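Local coordinates for protein-glutamine gamma-glutamyltransferase (Pseudomonas aeruginosa PAO1, PDB 6G49) that displays transglutaminase activity in vitro, joining protein glutamine and lysine side chains, and is critical for the viability of the bacterium, at residues 52-64 with 108-122. Sequence-based numbering, arbitrary orientation. Where two conformers were deposited one is given.
With PO4 (phosphate ion), chain H.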
loop_
_atom_site.group_PDB
_atom_site.type_symbol
_atom_site.label_atom_id
_atom_site.label_comp_id
_atom_site.label_asym_id
_atom_site.label_seq_id
_atom_site.Cartn_x
_atom_site.Cartn_y
_atom_site.Cartn_z
ATOM N N SER A 52 -17.271 -2.794 5.625
ATOM C CA SER A 52 -17.922 -3.774 4.742
ATOM C C SER A 52 -17.368 -5.174 5.025
ATOM O O SER A 52 -16.138 -5.380 5.094
ATOM C CB SER A 52 -17.735 -3.480 3.265
ATOM O OG SER A 52 -18.261 -4.525 2.454
ATOM N N ALA A 53 -18.281 -6.159 5.172
ATOM C CA ALA A 53 -17.901 -7.569 5.301
ATOM C C ALA A 53 -18.101 -8.337 4.009
ATOM O O ALA A 53 -18.163 -9.604 4.019
ATOM C CB ALA A 53 -18.643 -8.214 6.463
ATOM N N GLU A 54 -18.212 -7.674 2.856
ATOM C CA GLU A 54 -18.295 -8.369 1.651
ATOM C C GLU A 54 -16.971 -9.071 1.376
ATOM O O GLU A 54 -15.897 -8.585 1.698
ATOM C CB GLU A 54 -18.701 -7.447 0.511
ATOM C CG GLU A 54 -20.129 -6.983 0.733
ATOM C CD GLU A 54 -20.764 -6.325 -0.452
ATOM O OE1 GLU A 54 -21.860 -6.763 -0.830
ATOM O OE2 GLU A 54 -20.137 -5.433 -0.983
ATOM N N LEU A 55 -17.077 -10.196 0.695
ATOM C CA LEU A 55 -15.859 -10.943 0.331
ATOM C C LEU A 55 -15.145 -10.301 -0.856
ATOM O O LEU A 55 -15.758 -10.014 -1.889
ATOM C CB LEU A 55 -16.247 -12.358 -0.077
ATOM C CG LEU A 55 -15.111 -13.347 -0.307
ATOM C CD1 LEU A 55 -14.299 -13.537 0.955
ATOM C CD2 LEU A 55 -15.734 -14.669 -0.731
ATOM N N ALA A 56 -13.799 -10.184 -0.763
ATOM C CA ALA A 56 -13.023 -9.720 -1.852
ATOM C C ALA A 56 -12.381 -10.852 -2.671
ATOM O O ALA A 56 -12.486 -10.859 -3.897
ATOM C CB ALA A 56 -11.981 -8.747 -1.329
ATOM N N PHE A 57 -11.740 -11.798 -1.984
ATOM C CA PHE A 57 -11.066 -12.933 -2.671
ATOM C C PHE A 57 -10.784 -14.012 -1.631
ATOM O O PHE A 57 -10.904 -13.766 -0.436
ATOM C CB PHE A 57 -9.840 -12.531 -3.492
ATOM C CG PHE A 57 -8.698 -11.912 -2.727
ATOM C CD1 PHE A 57 -8.737 -10.578 -2.355
ATOM C CD2 PHE A 57 -7.612 -12.689 -2.359
ATOM C CE1 PHE A 57 -7.643 -10.005 -1.687
ATOM C CE2 PHE A 57 -6.534 -12.115 -1.678
ATOM C CZ PHE A 57 -6.567 -10.784 -1.367
ATOM N N ARG A 58 -10.394 -15.172 -2.143
ATOM C CA ARG A 58 -10.011 -16.321 -1.351
ATOM C C ARG A 58 -8.676 -16.795 -1.908
ATOM O O ARG A 58 -8.399 -16.609 -3.073
ATOM C CB ARG A 58 -11.077 -17.403 -1.374
ATOM C CG ARG A 58 -12.305 -16.990 -0.594
ATOM C CD ARG A 58 -13.426 -17.993 -0.717
ATOM N NE ARG A 58 -14.057 -17.910 -2.013
ATOM C CZ ARG A 58 -14.846 -18.848 -2.506
ATOM N NH1 ARG A 58 -15.090 -19.938 -1.802
ATOM N NH2 ARG A 58 -15.388 -18.691 -3.692
ATOM N N VAL A 59 -7.852 -17.389 -1.057
ATOM C CA VAL A 59 -6.496 -17.780 -1.434
ATOM C C VAL A 59 -6.182 -19.140 -0.830
ATOM O O VAL A 59 -6.385 -19.357 0.351
ATOM C CB VAL A 59 -5.427 -16.765 -0.973
ATOM C CG1 VAL A 59 -4.040 -17.155 -1.469
ATOM C CG2 VAL A 59 -5.720 -15.386 -1.425
ATOM N N ARG A 60 -5.534 -19.976 -1.627
ATOM C CA ARG A 60 -5.048 -21.276 -1.186
ATOM C C ARG A 60 -3.546 -21.361 -1.536
ATOM O O ARG A 60 -3.191 -21.235 -2.686
ATOM C CB ARG A 60 -5.827 -22.402 -1.861
ATOM C CG ARG A 60 -5.855 -23.708 -1.094
ATOM C CD ARG A 60 -6.896 -24.662 -1.668
ATOM N NE ARG A 60 -8.127 -24.758 -0.892
ATOM C CZ ARG A 60 -9.345 -24.734 -1.419
ATOM N NH1 ARG A 60 -9.503 -24.585 -2.719
ATOM N NH2 ARG A 60 -10.412 -24.849 -0.656
ATOM N N PHE A 61 -2.686 -21.570 -0.538
ATOM C CA PHE A 61 -1.265 -21.658 -0.754
ATOM C C PHE A 61 -0.856 -23.110 -1.065
ATOM O O PHE A 61 -1.497 -24.038 -0.520
ATOM C CB PHE A 61 -0.535 -21.178 0.503
ATOM C CG PHE A 61 -0.448 -19.663 0.579
ATOM C CD1 PHE A 61 -1.433 -18.910 1.179
ATOM C CD2 PHE A 61 0.631 -19.032 -0.009
ATOM C CE1 PHE A 61 -1.315 -17.518 1.213
ATOM C CE2 PHE A 61 0.768 -17.649 0.050
ATOM C CZ PHE A 61 -0.215 -16.917 0.669
ATOM N N GLU A 62 0.178 -23.294 -1.899
ATOM C CA GLU A 62 0.727 -24.658 -2.140
ATOM C C GLU A 62 1.292 -25.248 -0.842
ATOM O O GLU A 62 1.056 -26.436 -0.545
ATOM C CB GLU A 62 1.740 -24.606 -3.264
ATOM C CG GLU A 62 1.093 -24.437 -4.618
ATOM C CD GLU A 62 1.964 -24.816 -5.803
ATOM O OE1 GLU A 62 3.084 -25.290 -5.563
ATOM O OE2 GLU A 62 1.515 -24.603 -6.961
ATOM N N GLY A 63 2.045 -24.458 -0.087
ATOM C CA GLY A 63 2.616 -24.903 1.203
ATOM C C GLY A 63 1.927 -24.283 2.402
ATOM O O GLY A 63 0.711 -24.042 2.366
ATOM N N ALA A 64 2.728 -23.970 3.433
ATOM C CA ALA A 64 2.240 -23.431 4.685
ATOM C C ALA A 64 1.812 -21.975 4.442
ATOM O O ALA A 64 2.350 -21.293 3.547
ATOM C CB ALA A 64 3.305 -23.516 5.754
ATOM N N ARG A 108 3.883 -19.754 -3.942
ATOM C CA ARG A 108 2.955 -20.187 -4.973
ATOM C C ARG A 108 1.576 -20.403 -4.356
ATOM O O ARG A 108 1.400 -20.998 -3.275
ATOM C CB ARG A 108 3.420 -21.493 -5.630
ATOM C CG ARG A 108 4.718 -21.353 -6.410
ATOM C CD ARG A 108 4.996 -22.632 -7.214
ATOM N NE ARG A 108 6.074 -22.479 -8.191
ATOM C CZ ARG A 108 7.254 -23.099 -8.131
ATOM N NH1 ARG A 108 7.489 -23.996 -7.186
ATOM N NH2 ARG A 108 8.196 -22.819 -9.017
ATOM N N TYR A 109 0.562 -19.825 -5.010
ATOM C CA TYR A 109 -0.749 -19.867 -4.475
ATOM C C TYR A 109 -1.779 -19.637 -5.580
ATOM O O TYR A 109 -1.473 -19.070 -6.604
ATOM C CB TYR A 109 -0.938 -18.889 -3.297
ATOM C CG TYR A 109 -0.510 -17.453 -3.591
ATOM C CD1 TYR A 109 0.814 -17.081 -3.496
ATOM C CD2 TYR A 109 -1.428 -16.476 -4.018
ATOM C CE1 TYR A 109 1.232 -15.787 -3.802
ATOM C CE2 TYR A 109 -1.024 -15.166 -4.263
ATOM C CZ TYR A 109 0.313 -14.828 -4.179
ATOM O OH TYR A 109 0.730 -13.535 -4.431
ATOM N N ASP A 110 -3.017 -20.055 -5.315
ATOM C CA ASP A 110 -4.095 -19.815 -6.212
ATOM C C ASP A 110 -5.092 -18.841 -5.556
ATOM O O ASP A 110 -5.282 -18.852 -4.346
ATOM C CB ASP A 110 -4.819 -21.112 -6.509
ATOM C CG ASP A 110 -3.943 -22.128 -7.218
ATOM O OD1 ASP A 110 -2.968 -21.687 -7.900
ATOM O OD2 ASP A 110 -4.319 -23.311 -7.111
ATOM N N VAL A 111 -5.734 -18.031 -6.403
ATOM C CA VAL A 111 -6.694 -17.019 -5.947
ATOM C C VAL A 111 -8.004 -17.215 -6.697
ATOM O O VAL A 111 -7.973 -17.485 -7.882
ATOM C CB VAL A 111 -6.190 -15.599 -6.211
ATOM C CG1 VAL A 111 -7.204 -14.561 -5.701
ATOM C CG2 VAL A 111 -4.815 -15.437 -5.573
ATOM N N ILE A 112 -9.108 -17.091 -6.001
ATOM C CA ILE A 112 -10.442 -16.845 -6.634
ATOM C C ILE A 112 -10.920 -15.472 -6.141
ATOM O O ILE A 112 -11.137 -15.297 -4.956
ATOM C CB ILE A 112 -11.467 -17.970 -6.405
ATOM C CG1 ILE A 112 -12.751 -17.675 -7.188
ATOM C CG2 ILE A 112 -11.776 -18.247 -4.933
ATOM C CD1 ILE A 112 -13.753 -18.820 -7.184
ATOM N N MET A 113 -11.048 -14.551 -7.094
ATOM C CA MET A 113 -11.434 -13.170 -6.845
ATOM C C MET A 113 -12.927 -13.035 -7.128
ATOM O O MET A 113 -13.413 -13.497 -8.120
ATOM C CB MET A 113 -10.676 -12.288 -7.847
ATOM C CG MET A 113 -10.229 -11.034 -7.345
ATOM S SD MET A 113 -9.275 -10.239 -8.710
ATOM C CE MET A 113 -10.285 -8.756 -8.733
ATOM N N GLN A 114 -13.596 -12.294 -6.284
ATOM C CA GLN A 114 -14.954 -11.852 -6.550
ATOM C C GLN A 114 -14.891 -10.696 -7.528
ATOM O O GLN A 114 -13.869 -10.008 -7.664
ATOM C CB GLN A 114 -15.613 -11.381 -5.267
ATOM C CG GLN A 114 -15.728 -12.432 -4.175
ATOM C CD GLN A 114 -16.622 -13.553 -4.638
ATOM O OE1 GLN A 114 -17.832 -13.372 -4.881
ATOM N NE2 GLN A 114 -15.983 -14.665 -4.892
ATOM N N PRO A 115 -15.979 -10.416 -8.257
ATOM C CA PRO A 115 -15.993 -9.246 -9.137
ATOM C C PRO A 115 -15.658 -7.958 -8.367
ATOM O O PRO A 115 -16.155 -7.756 -7.260
ATOM C CB PRO A 115 -17.459 -9.194 -9.613
ATOM C CG PRO A 115 -17.917 -10.606 -9.503
ATOM C CD PRO A 115 -17.244 -11.158 -8.266
ATOM N N SER A 116 -14.723 -7.196 -8.954
ATOM C CA SER A 116 -14.271 -5.897 -8.399
ATOM C C SER A 116 -14.744 -4.691 -9.242
ATOM O O SER A 116 -14.668 -3.562 -8.767
ATOM C CB SER A 116 -12.781 -5.872 -8.302
ATOM O OG SER A 116 -12.228 -5.942 -9.583
ATOM N N SER A 117 -15.142 -4.942 -10.481
ATOM C CA SER A 117 -15.357 -3.928 -11.496
ATOM C C SER A 117 -14.124 -3.041 -11.678
ATOM O O SER A 117 -14.244 -1.886 -12.091
ATOM C CB SER A 117 -16.601 -3.113 -11.171
ATOM O OG SER A 117 -17.747 -3.924 -11.226
ATOM N N GLN A 118 -12.928 -3.571 -11.401
ATOM C CA GLN A 118 -11.682 -2.903 -11.595
ATOM C C GLN A 118 -10.683 -3.846 -12.249
ATOM O O GLN A 118 -10.787 -5.080 -12.134
ATOM C CB GLN A 118 -11.111 -2.310 -10.294
ATOM C CG GLN A 118 -12.003 -1.309 -9.589
ATOM C CD GLN A 118 -12.079 0.010 -10.329
ATOM O OE1 GLN A 118 -11.462 0.216 -11.371
ATOM N NE2 GLN A 118 -12.771 0.955 -9.699
ATOM N N PRO A 119 -9.685 -3.344 -12.982
ATOM C CA PRO A 119 -8.745 -4.208 -13.690
ATOM C C PRO A 119 -7.450 -4.603 -12.981
ATOM O O PRO A 119 -6.414 -4.558 -13.591
ATOM C CB PRO A 119 -8.415 -3.323 -14.903
ATOM C CG PRO A 119 -8.359 -1.917 -14.369
ATOM C CD PRO A 119 -9.447 -1.910 -13.309
ATOM N N TRP A 120 -7.485 -4.823 -11.657
ATOM C CA TRP A 120 -6.335 -5.117 -10.824
ATOM C C TRP A 120 -6.494 -6.522 -10.255
ATOM O O TRP A 120 -7.590 -6.814 -9.730
ATOM C CB TRP A 120 -6.194 -4.094 -9.678
ATOM C CG TRP A 120 -6.341 -2.702 -10.221
ATOM C CD1 TRP A 120 -5.706 -2.196 -11.320
ATOM C CD2 TRP A 120 -7.179 -1.643 -9.715
ATOM N NE1 TRP A 120 -6.107 -0.903 -11.537
ATOM C CE2 TRP A 120 -7.016 -0.535 -10.584
ATOM C CE3 TRP A 120 -8.044 -1.506 -8.623
ATOM C CZ2 TRP A 120 -7.697 0.669 -10.401
ATOM C CZ3 TRP A 120 -8.758 -0.333 -8.465
ATOM C CH2 TRP A 120 -8.584 0.746 -9.343
ATOM N N LEU A 121 -5.459 -7.351 -10.359
ATOM C CA LEU A 121 -5.463 -8.623 -9.643
ATOM C C LEU A 121 -4.664 -8.427 -8.356
ATOM O O LEU A 121 -3.610 -7.754 -8.315
ATOM C CB LEU A 121 -4.834 -9.707 -10.512
ATOM C CG LEU A 121 -5.525 -10.022 -11.840
ATOM C CD1 LEU A 121 -5.036 -11.356 -12.379
ATOM C CD2 LEU A 121 -7.016 -9.969 -11.765
ATOM N N PHE A 122 -5.156 -9.037 -7.294
ATOM C CA PHE A 122 -4.517 -8.921 -6.000
ATOM C C PHE A 122 -3.414 -9.972 -5.861
ATOM O O PHE A 122 -3.631 -11.154 -6.198
ATOM C CB PHE A 122 -5.554 -9.106 -4.900
ATOM C CG PHE A 122 -6.813 -8.318 -5.092
ATOM C CD1 PHE A 122 -6.754 -6.950 -5.277
ATOM C CD2 PHE A 122 -8.050 -8.944 -5.198
ATOM C CE1 PHE A 122 -7.892 -6.237 -5.560
ATOM C CE2 PHE A 122 -9.193 -8.189 -5.348
ATOM C CZ PHE A 122 -9.116 -6.829 -5.519
HETATM P P PO4 H . -14.248 -24.868 -0.872
HETATM O O1 PO4 H . -12.750 -24.985 -1.310
HETATM O O2 PO4 H . -14.478 -24.738 0.622
HETATM O O3 PO4 H . -15.025 -23.764 -1.584
HETATM O O4 PO4 H . -15.100 -26.099 -1.176
HETATM O O HOH W 1 -18.486 -10.633 -3.017
HETATM O O HOH W 2 -12.740 -8.575 -5.565
HETATM O O HOH W 3 -13.695 -15.465 -3.649
HETATM O O HOH W 4 -0.529 -22.342 -7.310
HETATM O O HOH W 5 2.711 -21.647 -0.897
#
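Strands 55-61 and 108-113 are antiparallel neighbours at the middle of a six-stranded sheet in the periplasmic domain, the N-to-C directions of the two short segments 157° apart. Six backbone hydrogen bonds set the register, from Gln114 N to Ala56 O (3.0 Å) at one end to Glu62 N to Arg108 O (2.9 Å, N-H...O 179°) at the other. On its other side strand 55-61 pairs with strand 278-282, where Ala56 and Phe57 are both opposite Val281, a classic beta bulge.

The face carrying Phe57, Val59, Phe61, Tyr109, Val111 and Met113 is mainly apolar and largely buried. Phe57 CG lies between the backbone N and the carbonyl carbon (chi1 62°), which brings the ring against Phe122, returning after the turn beyond Gln114. The two ring centroids are 5.0 Å apart and the planes roughly parallel, with little overlap; CD1 of Phe57 lies 3.4 Å from CD2 of Phe122, whose CB sits over the Phe57 ring face. Similarly, Tyr109 CB stands 4.0 Å from the Phe61 ring centroid, over its face, in a CH-pi contact. Tyr109 OH is hydrogen-bonded to Ser158 OG and Leu124 N.

On the face of Arg58, Arg60, Asp110 and Ile112, Arg58 runs beside Ile112, its NE 3.7 Å from Ile112 CG2. One water accepts from Arg58 NE and Gln114 NE2 and donates to Ile112 O (2.9 Å), adding a second donor to that carbonyl. Arg60 NH2 is hydrogen-bonded to Gly276 O; its approach to a phosphate, probably from the crystallisation liquor, is too short to trust.

The chemistry thus divides by face: aromatic and aliphatic groups pack one side, while ordered water and polar side chains on the other are consistent with a partly solvent-accessible surface.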